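Putative esterase aq_1494 (Aquifex aeolicus, PDB 2EGR) probably hydrolyses fatty acyl-CoA thioesters, as a hotdog-fold member of the 4-hydroxybenzoyl-CoA thioesterase family. Local coordinates at residues Phe3-Arg8 and Phe29-Gly34; Met50-Val55 and Met109-Lys114; Asn58-Tyr63 and Lys102-His107; Val75-Glu80 and Phe87-Ile92. All blocks are in the same frame, centred on the assembly; numbering follows the deposited sequence.

The four contacts trace how a hotdog fold is built, with a curled antiparallel sheet wrapped round helix 22-39. Interaction 1 comes first along the chain and sets strand 3-8 against that helix. Interaction 2 closes a loop in which interaction 3 is nested, and both pair strand 52-63 with strand 98-111, their centres about 22 Å apart. Interaction 4, the hairpin of strands 72-82 and 86-95, is nested inside both. Its centre lies about 9 Å from that of interaction 3 and about 10 Å from that of interaction 1; strand 72-82 neighbours strand 3-8, and strand 86-95 neighbours strand 98-111. Residues distant in sequence thereby join one sheet, which residues 58-62 carry on into the third subunit.

Interaction 1 of 4, residues Phe3-Arg8 and Phe29-Gly34; sequences FIYRRR and FEEARG
Tyr5 and Ala32 bring the backbones of strand 3-8 and helix 22-39 nearest, their CA atoms 5.5 Å apart; the segment axes approach to 8.5 Å and make an angle of 127°. Ala32 packs over one face of the Tyr5 ring, its CA forming a CH-pi contact, while its CB rests on Tyr5 CB at 3.7 Å. With CG anti to the backbone N (chi1 179°), Tyr5 runs past the helix and donates its OH to Glu31 OE1 at 2.6 Å, on the anti side of the carboxylate and out of its plane. Arg7 grips the same carboxylate side-on, the two flat groups nearly coplanar: NE reaches the syn lone pair of Glu31 OE1 at 2.8 Å, and NH2 reaches Glu31 OE2, also at 2.8 Å. Tyr12 of the second subunit hydrogen-bonds to Glu31 OE2, and Arg7 NH2 has another salt-bridge partner in Glu13. A leucine in place of Arg7 would probably leave Glu31 without its countercharge and its carboxylate freer to turn. Four hydrogen bonds thus hold one buried carboxylate, two to each oxygen, which should favour its charged form and tie the strand, the helix and the subunit interface together.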
# COMPACT_ATOMS: atom_id res chain seq x y z
N PHE A 3 -24.20 7.01 -8.14
CA PHE A 3 -23.84 5.63 -7.86
C PHE A 3 -23.16 5.63 -6.51
O PHE A 3 -22.27 6.46 -6.26
CB PHE A 3 -22.91 5.04 -8.92
CG PHE A 3 -22.46 3.67 -8.58
CD1 PHE A 3 -23.32 2.57 -8.79
CD2 PHE A 3 -21.23 3.46 -7.95
CE1 PHE A 3 -22.92 1.29 -8.44
CE2 PHE A 3 -20.84 2.18 -7.59
CZ PHE A 3 -21.68 1.11 -7.85
N ILE A 4 -23.56 4.69 -5.66
CA ILE A 4 -23.07 4.63 -4.29
C ILE A 4 -22.20 3.38 -4.11
O ILE A 4 -22.59 2.26 -4.48
CB ILE A 4 -24.23 4.61 -3.30
CG1 ILE A 4 -25.00 5.94 -3.36
CG2 ILE A 4 -23.74 4.36 -1.86
CD1 ILE A 4 -26.14 6.01 -2.34
N TYR A 5 -21.02 3.60 -3.56
CA TYR A 5 -20.14 2.50 -3.15
C TYR A 5 -19.95 2.56 -1.64
O TYR A 5 -19.51 3.56 -1.11
CB TYR A 5 -18.79 2.62 -3.90
CG TYR A 5 -17.79 1.55 -3.55
CD1 TYR A 5 -18.02 0.22 -3.89
CD2 TYR A 5 -16.59 1.87 -2.88
CE1 TYR A 5 -17.10 -0.76 -3.58
CE2 TYR A 5 -15.66 0.88 -2.57
CZ TYR A 5 -15.93 -0.44 -2.92
OH TYR A 5 -15.02 -1.46 -2.64
N ARG A 6 -20.30 1.51 -0.90
CA ARG A 6 -20.22 1.55 0.56
C ARG A 6 -19.15 0.60 1.04
O ARG A 6 -19.06 -0.55 0.59
CB ARG A 6 -21.58 1.18 1.18
CG ARG A 6 -21.65 1.20 2.65
CD ARG A 6 -23.12 1.70 2.91
NE ARG A 6 -23.57 1.21 4.15
CZ ARG A 6 -24.49 1.75 4.95
NH1 ARG A 6 -25.13 2.91 4.71
NH2 ARG A 6 -24.70 1.09 6.04
N ARG A 7 -18.34 1.08 1.97
CA ARG A 7 -17.04 0.52 2.26
C ARG A 7 -16.74 0.74 3.74
O ARG A 7 -17.13 1.76 4.32
CB ARG A 7 -15.99 1.24 1.35
CG ARG A 7 -14.51 0.83 1.49
CD ARG A 7 -14.25 -0.64 1.29
NE ARG A 7 -12.94 -0.77 0.64
CZ ARG A 7 -11.77 -0.68 1.26
NH1 ARG A 7 -11.70 -0.52 2.57
NH2 ARG A 7 -10.65 -0.78 0.54
N ARG A 8 -16.05 -0.22 4.36
CA ARG A 8 -15.55 -0.04 5.72
C ARG A 8 -14.02 0.13 5.74
O ARG A 8 -13.33 -0.57 5.01
CB ARG A 8 -15.96 -1.25 6.54
CG ARG A 8 -15.53 -1.26 7.95
CD ARG A 8 -16.00 -2.57 8.58
NE ARG A 8 -17.47 -2.64 8.58
CZ ARG A 8 -18.25 -2.25 9.58
NH1 ARG A 8 -17.74 -1.73 10.68
NH2 ARG A 8 -19.57 -2.35 9.47
N PHE A 29 -11.61 5.50 -4.57
CA PHE A 29 -12.25 5.96 -5.83
C PHE A 29 -12.13 4.95 -6.94
O PHE A 29 -13.05 4.77 -7.75
CB PHE A 29 -11.69 7.33 -6.28
CG PHE A 29 -11.71 8.36 -5.21
CD1 PHE A 29 -12.72 8.39 -4.24
CD2 PHE A 29 -10.71 9.34 -5.16
CE1 PHE A 29 -12.72 9.33 -3.23
CE2 PHE A 29 -10.72 10.29 -4.16
CZ PHE A 29 -11.71 10.31 -3.19
N GLU A 30 -10.98 4.28 -7.05
CA GLU A 30 -10.80 3.26 -8.05
C GLU A 30 -11.76 2.11 -7.76
O GLU A 30 -12.40 1.58 -8.69
CB GLU A 30 -9.34 2.76 -8.05
CG GLU A 30 -9.07 1.60 -9.00
CD GLU A 30 -7.68 1.00 -8.81
OE1 GLU A 30 -6.69 1.61 -9.30
OE2 GLU A 30 -7.63 -0.08 -8.21
N GLU A 31 -11.87 1.70 -6.50
CA GLU A 31 -12.82 0.61 -6.21
C GLU A 31 -14.25 1.03 -6.65
O GLU A 31 -15.03 0.20 -7.18
CB GLU A 31 -12.80 0.28 -4.73
CG GLU A 31 -11.46 -0.23 -4.21
CD GLU A 31 -11.52 -0.68 -2.75
OE1 GLU A 31 -12.60 -0.65 -2.10
OE2 GLU A 31 -10.47 -1.07 -2.25
N ALA A 32 -14.59 2.29 -6.36
CA ALA A 32 -15.93 2.79 -6.71
C ALA A 32 -16.17 2.77 -8.22
O ALA A 32 -17.21 2.27 -8.68
CB ALA A 32 -16.22 4.15 -6.09
N ARG A 33 -15.20 3.27 -9.00
CA ARG A 33 -15.29 3.20 -10.46
C ARG A 33 -15.46 1.77 -10.95
O ARG A 33 -16.26 1.52 -11.83
CB ARG A 33 -14.07 3.81 -11.15
CG ARG A 33 -13.93 5.28 -10.90
CD ARG A 33 -12.91 5.86 -11.88
NE ARG A 33 -11.58 5.26 -11.72
CZ ARG A 33 -10.66 5.66 -10.82
NH1 ARG A 33 -10.91 6.63 -9.95
NH2 ARG A 33 -9.50 5.04 -10.79
N GLY A 34 -14.75 0.81 -10.33
CA GLY A 34 -14.83 -0.58 -10.78
C GLY A 34 -16.20 -1.17 -10.52
O GLY A 34 -16.74 -1.93 -11.37

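Interaction 2 of 4, residues Met50-Val55 and Met109-Lys114; sequences MGLEVV and MVKNGK
Lys111 lies alongside residues 50-52, and its extended side chain follows that backbone toward the end of the preceding helix. CB meets Leu52 CD2 at 4.0 Å; CG comes closer still, 3.3 Å from Gly51 O; farther on, CE is 3.7 Å from Met50 O. The lysine therefore uses its methylenes against leucine and backbone carbonyls, with CG anti to the backbone N (chi1 -158°) setting that course. Next to it, Glu53 and Val110 form the hydrogen-bonded pair of the antiparallel strands, joined by Glu53 N to Val110 O at 2.8 Å and Val110 N to Glu53 O at 2.9 Å. A water donates to both Gly51 O and Val110 O, linking the residue after the helix to strand 98-111. On the face with Leu52, Val54 CG2 packs against Met109 CG; on the other, Val55 CG2 touches Val110 CG2 at 3.8 Å. Beyond Lys111 a type I' turn to Lys114 leads into the short strand 114-115, while Gly51, at positive phi, completes the Schellman motif closing helix 44-50. The contact lies near the protein surface, yet Met109 is buried, packing on Phe87 of strand 86-95 and on Val122 of helix 120-126, and Glu53 meets Gln17 of the third subunit.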
# COMPACT_ATOMS: atom_id res chain seq x y z
N MET A 50 -10.43 -6.55 -24.32
CA MET A 50 -10.53 -6.03 -25.69
C MET A 50 -9.18 -5.45 -26.11
O MET A 50 -8.88 -5.31 -27.30
CB MET A 50 -11.63 -4.97 -25.83
CG MET A 50 -12.73 -5.12 -24.79
SD MET A 50 -14.42 -4.78 -25.25
CE MET A 50 -14.82 -6.34 -26.03
N GLY A 51 -8.35 -5.14 -25.12
CA GLY A 51 -7.07 -4.51 -25.34
C GLY A 51 -7.17 -3.03 -25.10
O GLY A 51 -6.35 -2.26 -25.58
N LEU A 52 -8.20 -2.62 -24.36
CA LEU A 52 -8.39 -1.23 -23.95
C LEU A 52 -7.75 -0.97 -22.59
O LEU A 52 -7.79 -1.84 -21.72
CB LEU A 52 -9.88 -0.88 -23.86
CG LEU A 52 -10.72 -0.78 -25.13
CD1 LEU A 52 -12.19 -0.53 -24.78
CD2 LEU A 52 -10.18 0.33 -26.03
N GLU A 53 -7.17 0.21 -22.43
CA GLU A 53 -6.68 0.69 -21.12
C GLU A 53 -7.41 1.98 -20.80
O GLU A 53 -7.52 2.84 -21.66
CB GLU A 53 -5.15 0.92 -21.15
CG GLU A 53 -4.55 1.48 -19.82
CD GLU A 53 -3.09 2.01 -19.94
OE1 GLU A 53 -2.48 1.90 -21.04
OE2 GLU A 53 -2.56 2.56 -18.93
N VAL A 54 -7.90 2.13 -19.56
CA VAL A 54 -8.38 3.43 -19.10
C VAL A 54 -7.23 4.15 -18.39
O VAL A 54 -6.66 3.64 -17.42
CB VAL A 54 -9.63 3.31 -18.20
CG1 VAL A 54 -9.96 4.65 -17.53
CG2 VAL A 54 -10.84 2.78 -19.02
N VAL A 55 -6.86 5.32 -18.92
CA VAL A 55 -5.67 6.04 -18.47
C VAL A 55 -6.05 7.26 -17.65
O VAL A 55 -6.82 8.12 -18.09
CB VAL A 55 -4.73 6.45 -19.67
CG1 VAL A 55 -3.60 7.39 -19.19
CG2 VAL A 55 -4.18 5.21 -20.35
N MET A 109 -8.61 6.95 -22.93
CA MET A 109 -8.54 5.54 -23.27
C MET A 109 -7.49 5.24 -24.32
O MET A 109 -7.22 6.05 -25.22
CB MET A 109 -9.91 5.00 -23.69
CG MET A 109 -10.91 4.87 -22.53
SD MET A 109 -12.40 3.94 -22.91
CE MET A 109 -13.43 4.65 -21.69
N VAL A 110 -6.90 4.06 -24.19
CA VAL A 110 -5.76 3.67 -25.00
C VAL A 110 -5.94 2.26 -25.57
O VAL A 110 -6.40 1.33 -24.87
CB VAL A 110 -4.43 3.83 -24.18
CG1 VAL A 110 -3.32 2.90 -24.65
CG2 VAL A 110 -3.98 5.29 -24.18
N LYS A 111 -5.61 2.12 -26.85
CA LYS A 111 -5.56 0.84 -27.53
C LYS A 111 -4.40 0.83 -28.54
O LYS A 111 -4.22 1.81 -29.28
CB LYS A 111 -6.89 0.54 -28.24
CG LYS A 111 -7.12 -0.94 -28.51
CD LYS A 111 -8.23 -1.16 -29.51
CE LYS A 111 -8.41 -2.65 -29.80
NZ LYS A 111 -9.40 -2.90 -30.90
N ASN A 112 -3.65 -0.27 -28.54
CA ASN A 112 -2.48 -0.45 -29.42
C ASN A 112 -1.51 0.74 -29.35
O ASN A 112 -1.09 1.30 -30.38
CB ASN A 112 -2.90 -0.74 -30.87
CG ASN A 112 -3.42 -2.16 -31.06
OD1 ASN A 112 -2.77 -3.14 -30.66
ND2 ASN A 112 -4.59 -2.28 -31.69
N GLY A 113 -1.18 1.13 -28.11
CA GLY A 113 -0.26 2.24 -27.85
C GLY A 113 -0.70 3.62 -28.30
O GLY A 113 0.08 4.56 -28.22
N LYS A 114 -1.93 3.74 -28.80
CA LYS A 114 -2.47 5.05 -29.21
C LYS A 114 -3.71 5.42 -28.40
O LYS A 114 -4.46 4.54 -27.97
CB LYS A 114 -2.82 5.08 -30.70
CG LYS A 114 -1.66 5.35 -31.66
CD LYS A 114 -1.29 4.09 -32.47
CE LYS A 114 -0.36 4.42 -33.65
NZ LYS A 114 1.07 4.11 -33.35
O HOH W 1 -4.20 -0.81 -24.30

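Interaction 3 of 4, residues Asn58-Tyr63 and Lys102-His107; sequences NAYCEY and KANTKH
Tyr60 and Asn104 face each other as a hydrogen-bonded pair, Tyr60 N giving to Asn104 O at 2.9 Å and Asn104 N to Tyr60 O at 3.0 Å. Their side chains lie on the same face, where Asn104 ND2 comes within 3.5 Å of Tyr60 CD2; the ring and amide planes are 23° apart. Asn104 CG sits between the backbone N and the carbonyl carbon (chi1 63°), and that turn lays its amide beside the ring. Along this face Glu62 runs side by side with Lys102, with Glu62 CG 3.9 Å from Lys102 CB. Tyr60 OH donates to Glu62 OE1 at 2.6 Å, so the phenol steadies the acid along its own strand. At the other end two waters can bridge Asn58 OD1 and Asn104 OD1, though they have more acceptors in reach than protons to give, while the amide of Asn58 also lies against the aliphatic chain of Lys106. The opposite face carries small residues: Cys61 SG lies 4.0 Å from Ala103 CB, and Ala59 CB lies 3.9 Å from Thr105 CG2. Small side chains suit this buried face, since helix 22-39 covers it, with Phe26 on Cys61 and Phe29 on Ala103. Thr105 OG1 is hydrogen-bonded to Tyr91 of strand 86-95, which flanks strand 98-111, whereas residues 58-62 pair antiparallel with a strand of the third subunit, carrying the sheet across the interface.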
# COMPACT_ATOMS: atom_id res chain seq x y z
N ASN A 58 -5.54 13.22 -14.62
CA ASN A 58 -5.34 13.97 -13.39
C ASN A 58 -6.34 13.55 -12.32
O ASN A 58 -7.37 12.91 -12.63
CB ASN A 58 -5.39 15.49 -13.61
CG ASN A 58 -6.75 15.97 -14.11
OD1 ASN A 58 -7.76 15.88 -13.41
ND2 ASN A 58 -6.76 16.48 -15.35
N ALA A 59 -6.01 13.89 -11.08
CA ALA A 59 -6.83 13.57 -9.92
C ALA A 59 -6.67 14.64 -8.86
O ALA A 59 -5.55 15.19 -8.67
CB ALA A 59 -6.45 12.17 -9.36
N TYR A 60 -7.74 14.91 -8.13
CA TYR A 60 -7.80 15.93 -7.13
C TYR A 60 -8.62 15.41 -5.96
O TYR A 60 -9.68 14.77 -6.15
CB TYR A 60 -8.49 17.19 -7.70
CG TYR A 60 -8.78 18.23 -6.65
CD1 TYR A 60 -7.76 19.06 -6.15
CD2 TYR A 60 -10.05 18.35 -6.09
CE1 TYR A 60 -8.02 20.01 -5.16
CE2 TYR A 60 -10.32 19.30 -5.11
CZ TYR A 60 -9.30 20.13 -4.66
OH TYR A 60 -9.55 21.05 -3.66
N CYS A 61 -8.15 15.67 -4.75
CA CYS A 61 -8.94 15.38 -3.56
C CYS A 61 -8.82 16.48 -2.53
O CYS A 61 -7.71 16.99 -2.28
CB CYS A 61 -8.59 14.01 -2.93
SG CYS A 61 -9.84 13.43 -1.73
N GLU A 62 -9.96 16.88 -1.98
CA GLU A 62 -10.03 17.79 -0.86
C GLU A 62 -10.56 17.08 0.38
O GLU A 62 -11.60 16.40 0.35
CB GLU A 62 -10.79 19.10 -1.16
CG GLU A 62 -12.11 18.96 -1.84
CD GLU A 62 -12.69 20.33 -2.27
OE1 GLU A 62 -11.89 21.29 -2.46
OE2 GLU A 62 -13.93 20.42 -2.44
N TYR A 63 -9.83 17.27 1.47
CA TYR A 63 -10.02 16.53 2.70
C TYR A 63 -10.61 17.42 3.77
O TYR A 63 -9.99 18.38 4.23
CB TYR A 63 -8.68 15.91 3.17
CG TYR A 63 -8.01 15.01 2.14
CD1 TYR A 63 -8.19 13.62 2.17
CD2 TYR A 63 -7.19 15.55 1.15
CE1 TYR A 63 -7.57 12.79 1.21
CE2 TYR A 63 -6.59 14.75 0.17
CZ TYR A 63 -6.78 13.35 0.22
OH TYR A 63 -6.18 12.56 -0.72
N LYS A 102 -14.11 15.49 -0.95
CA LYS A 102 -14.60 15.57 -2.33
C LYS A 102 -13.43 15.46 -3.27
O LYS A 102 -12.35 15.95 -2.96
CB LYS A 102 -15.30 16.92 -2.58
CG LYS A 102 -16.58 17.03 -1.82
CD LYS A 102 -17.41 18.21 -2.32
CE LYS A 102 -18.72 18.32 -1.56
NZ LYS A 102 -19.41 19.62 -2.01
N ALA A 103 -13.68 14.86 -4.44
CA ALA A 103 -12.64 14.58 -5.42
C ALA A 103 -13.16 14.52 -6.85
O ALA A 103 -14.39 14.50 -7.10
CB ALA A 103 -11.97 13.26 -5.08
N ASN A 104 -12.21 14.43 -7.77
CA ASN A 104 -12.49 14.22 -9.17
C ASN A 104 -11.29 13.61 -9.86
O ASN A 104 -10.13 13.81 -9.40
CB ASN A 104 -12.96 15.52 -9.84
CG ASN A 104 -11.91 16.64 -9.81
OD1 ASN A 104 -11.04 16.67 -10.67
ND2 ASN A 104 -12.07 17.59 -8.90
N THR A 105 -11.58 12.87 -10.92
CA THR A 105 -10.60 12.20 -11.75
C THR A 105 -11.00 12.31 -13.22
O THR A 105 -12.18 12.17 -13.57
CB THR A 105 -10.43 10.71 -11.38
OG1 THR A 105 -11.68 10.03 -11.55
CG2 THR A 105 -9.96 10.55 -9.92
N LYS A 106 -10.01 12.56 -14.07
CA LYS A 106 -10.22 12.62 -15.51
C LYS A 106 -9.41 11.54 -16.19
O LYS A 106 -8.23 11.26 -15.81
CB LYS A 106 -9.87 14.02 -16.04
CG LYS A 106 -10.03 14.15 -17.53
CD LYS A 106 -9.58 15.53 -18.01
CE LYS A 106 -10.13 15.81 -19.41
NZ LYS A 106 -9.40 16.95 -20.02
N HIS A 107 -10.03 10.92 -17.19
CA HIS A 107 -9.53 9.72 -17.84
C HIS A 107 -9.60 9.80 -19.36
O HIS A 107 -10.42 10.51 -19.92
CB HIS A 107 -10.34 8.48 -17.41
CG HIS A 107 -10.39 8.28 -15.93
ND1 HIS A 107 -11.30 8.94 -15.13
CD2 HIS A 107 -9.64 7.53 -15.11
CE1 HIS A 107 -11.10 8.60 -13.87
NE2 HIS A 107 -10.09 7.75 -13.83
O HOH W 2 -10.42 15.39 -12.80
O HOH W 3 -8.41 17.06 -10.84

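Interaction 4 of 4, residues Val75-Glu80 and Phe87-Ile92; sequences VHLNLE and FTFSYI
Leu77 and Phe89 make the tight core of this hairpin, Leu77 CD2 approaching Phe89 CD1 to 3.4 Å, obliquely to the ring. The phenyl group, with CG beside its backbone N (chi1 -69°), is also met by Leu79, whose CD1 is 4.0 Å from Phe89 CE1. Farther along the same face Val75 CG1 touches the edge of the Tyr91 ring, 3.9 Å from CD1. This face looks toward helix 22-39: Phe29 stacks on Tyr91, and Phe36 packs on Leu77.

The reverse face is more open and polar. There Ser90 OG donates to the anti lone pair of Glu80 OE2 at 2.7 Å, and Asn78 ND2 reaches the same oxygen at 2.9 Å from above the carboxylate plane. Glu80 CG lies 3.3 Å from Ser90 CB, and the bend at chi2 (-56°) then turns the carboxylate toward the Ser90 hydroxyl. Replacing Ser90 with an alanine would probably cost Glu80 one of these two donors and leave its carboxylate held less firmly across the strands. Between the two faces the backbone pairing is regular, with His76 paired to Ile92 and Asn78 to Ser90 by two hydrogen bonds each, and Glu80 N to Thr88 O extending the series. The two faces differ: mainly aromatic and aliphatic groups pack toward the helix of the hotdog fold, whereas on the other side a single carboxylate oxygen, bound by donors from both strands, adds a polar link, and its negative charge is probably eased by them.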
# COMPACT_ATOMS: atom_id res chain seq x y z
N VAL A 75 -18.80 6.33 -0.98
CA VAL A 75 -18.33 7.12 -2.09
C VAL A 75 -19.51 7.24 -3.08
O VAL A 75 -19.99 6.23 -3.64
CB VAL A 75 -17.16 6.39 -2.76
CG1 VAL A 75 -16.63 7.18 -3.95
CG2 VAL A 75 -16.06 6.08 -1.70
N HIS A 76 -20.00 8.47 -3.24
CA HIS A 76 -21.06 8.76 -4.20
C HIS A 76 -20.39 9.34 -5.43
O HIS A 76 -19.75 10.43 -5.37
CB HIS A 76 -22.02 9.81 -3.63
CG HIS A 76 -22.87 9.33 -2.49
ND1 HIS A 76 -22.46 8.40 -1.56
CD2 HIS A 76 -24.13 9.70 -2.12
CE1 HIS A 76 -23.42 8.22 -0.66
NE2 HIS A 76 -24.44 9.00 -0.98
N LEU A 77 -20.50 8.60 -6.53
CA LEU A 77 -19.83 8.87 -7.79
C LEU A 77 -20.82 9.51 -8.75
O LEU A 77 -21.98 9.07 -8.81
CB LEU A 77 -19.35 7.53 -8.37
CG LEU A 77 -18.59 7.29 -9.66
CD1 LEU A 77 -17.87 5.93 -9.66
CD2 LEU A 77 -19.54 7.36 -10.85
N ASN A 78 -20.37 10.51 -9.50
CA ASN A 78 -21.15 11.11 -10.58
C ASN A 78 -20.30 11.34 -11.84
O ASN A 78 -19.16 11.77 -11.73
CB ASN A 78 -21.76 12.43 -10.10
CG ASN A 78 -22.69 13.08 -11.15
OD1 ASN A 78 -23.63 12.45 -11.66
ND2 ASN A 78 -22.41 14.34 -11.49
N LEU A 79 -20.84 11.03 -13.03
CA LEU A 79 -20.18 11.35 -14.29
C LEU A 79 -20.36 12.82 -14.54
O LEU A 79 -21.49 13.33 -14.57
CB LEU A 79 -20.75 10.54 -15.48
CG LEU A 79 -20.15 10.78 -16.87
CD1 LEU A 79 -18.74 10.24 -16.94
CD2 LEU A 79 -21.02 10.16 -18.00
N GLU A 80 -19.24 13.52 -14.67
CA GLU A 80 -19.23 14.98 -14.76
C GLU A 80 -19.10 15.44 -16.19
O GLU A 80 -19.61 16.49 -16.55
CB GLU A 80 -18.08 15.57 -13.93
CG GLU A 80 -18.32 15.59 -12.43
CD GLU A 80 -19.59 16.32 -12.03
OE1 GLU A 80 -20.09 17.14 -12.83
OE2 GLU A 80 -20.10 16.06 -10.93
N PHE A 87 -13.34 11.28 -20.13
CA PHE A 87 -14.45 11.42 -19.19
C PHE A 87 -13.93 11.77 -17.81
O PHE A 87 -12.77 11.46 -17.48
CB PHE A 87 -15.32 10.15 -19.15
CG PHE A 87 -14.56 8.88 -18.81
CD1 PHE A 87 -14.54 8.40 -17.50
CD2 PHE A 87 -13.92 8.15 -19.82
CE1 PHE A 87 -13.87 7.19 -17.21
CE2 PHE A 87 -13.23 6.96 -19.53
CZ PHE A 87 -13.21 6.48 -18.22
N THR A 88 -14.79 12.42 -17.03
CA THR A 88 -14.47 12.97 -15.70
C THR A 88 -15.51 12.50 -14.69
O THR A 88 -16.72 12.68 -14.91
CB THR A 88 -14.40 14.54 -15.70
OG1 THR A 88 -13.42 14.95 -16.64
CG2 THR A 88 -14.02 15.12 -14.34
N PHE A 89 -15.05 11.87 -13.60
CA PHE A 89 -15.92 11.56 -12.49
C PHE A 89 -15.71 12.51 -11.34
O PHE A 89 -14.58 12.97 -11.10
CB PHE A 89 -15.67 10.13 -11.95
CG PHE A 89 -16.09 9.03 -12.87
CD1 PHE A 89 -17.44 8.76 -13.09
CD2 PHE A 89 -15.14 8.22 -13.48
CE1 PHE A 89 -17.82 7.70 -13.94
CE2 PHE A 89 -15.51 7.16 -14.32
CZ PHE A 89 -16.84 6.90 -14.56
N SER A 90 -16.80 12.80 -10.63
CA SER A 90 -16.74 13.48 -9.34
C SER A 90 -17.13 12.51 -8.24
O SER A 90 -17.84 11.51 -8.49
CB SER A 90 -17.56 14.78 -9.30
OG SER A 90 -18.93 14.57 -9.01
N TYR A 91 -16.61 12.75 -7.05
CA TYR A 91 -16.81 11.85 -5.93
C TYR A 91 -17.07 12.70 -4.72
O TYR A 91 -16.41 13.75 -4.52
CB TYR A 91 -15.57 10.96 -5.63
CG TYR A 91 -14.95 10.27 -6.81
CD1 TYR A 91 -15.22 8.96 -7.09
CD2 TYR A 91 -14.05 10.94 -7.61
CE1 TYR A 91 -14.63 8.32 -8.17
CE2 TYR A 91 -13.46 10.32 -8.69
CZ TYR A 91 -13.76 9.03 -8.98
OH TYR A 91 -13.14 8.45 -10.02
N ILE A 92 -18.04 12.28 -3.91
CA ILE A 92 -18.18 12.79 -2.55
C ILE A 92 -18.11 11.62 -1.57
O ILE A 92 -18.79 10.61 -1.75
CB ILE A 92 -19.50 13.60 -2.31
CG1 ILE A 92 -19.60 14.74 -3.32
CG2 ILE A 92 -19.51 14.17 -0.90
CD1 ILE A 92 -21.04 15.12 -3.71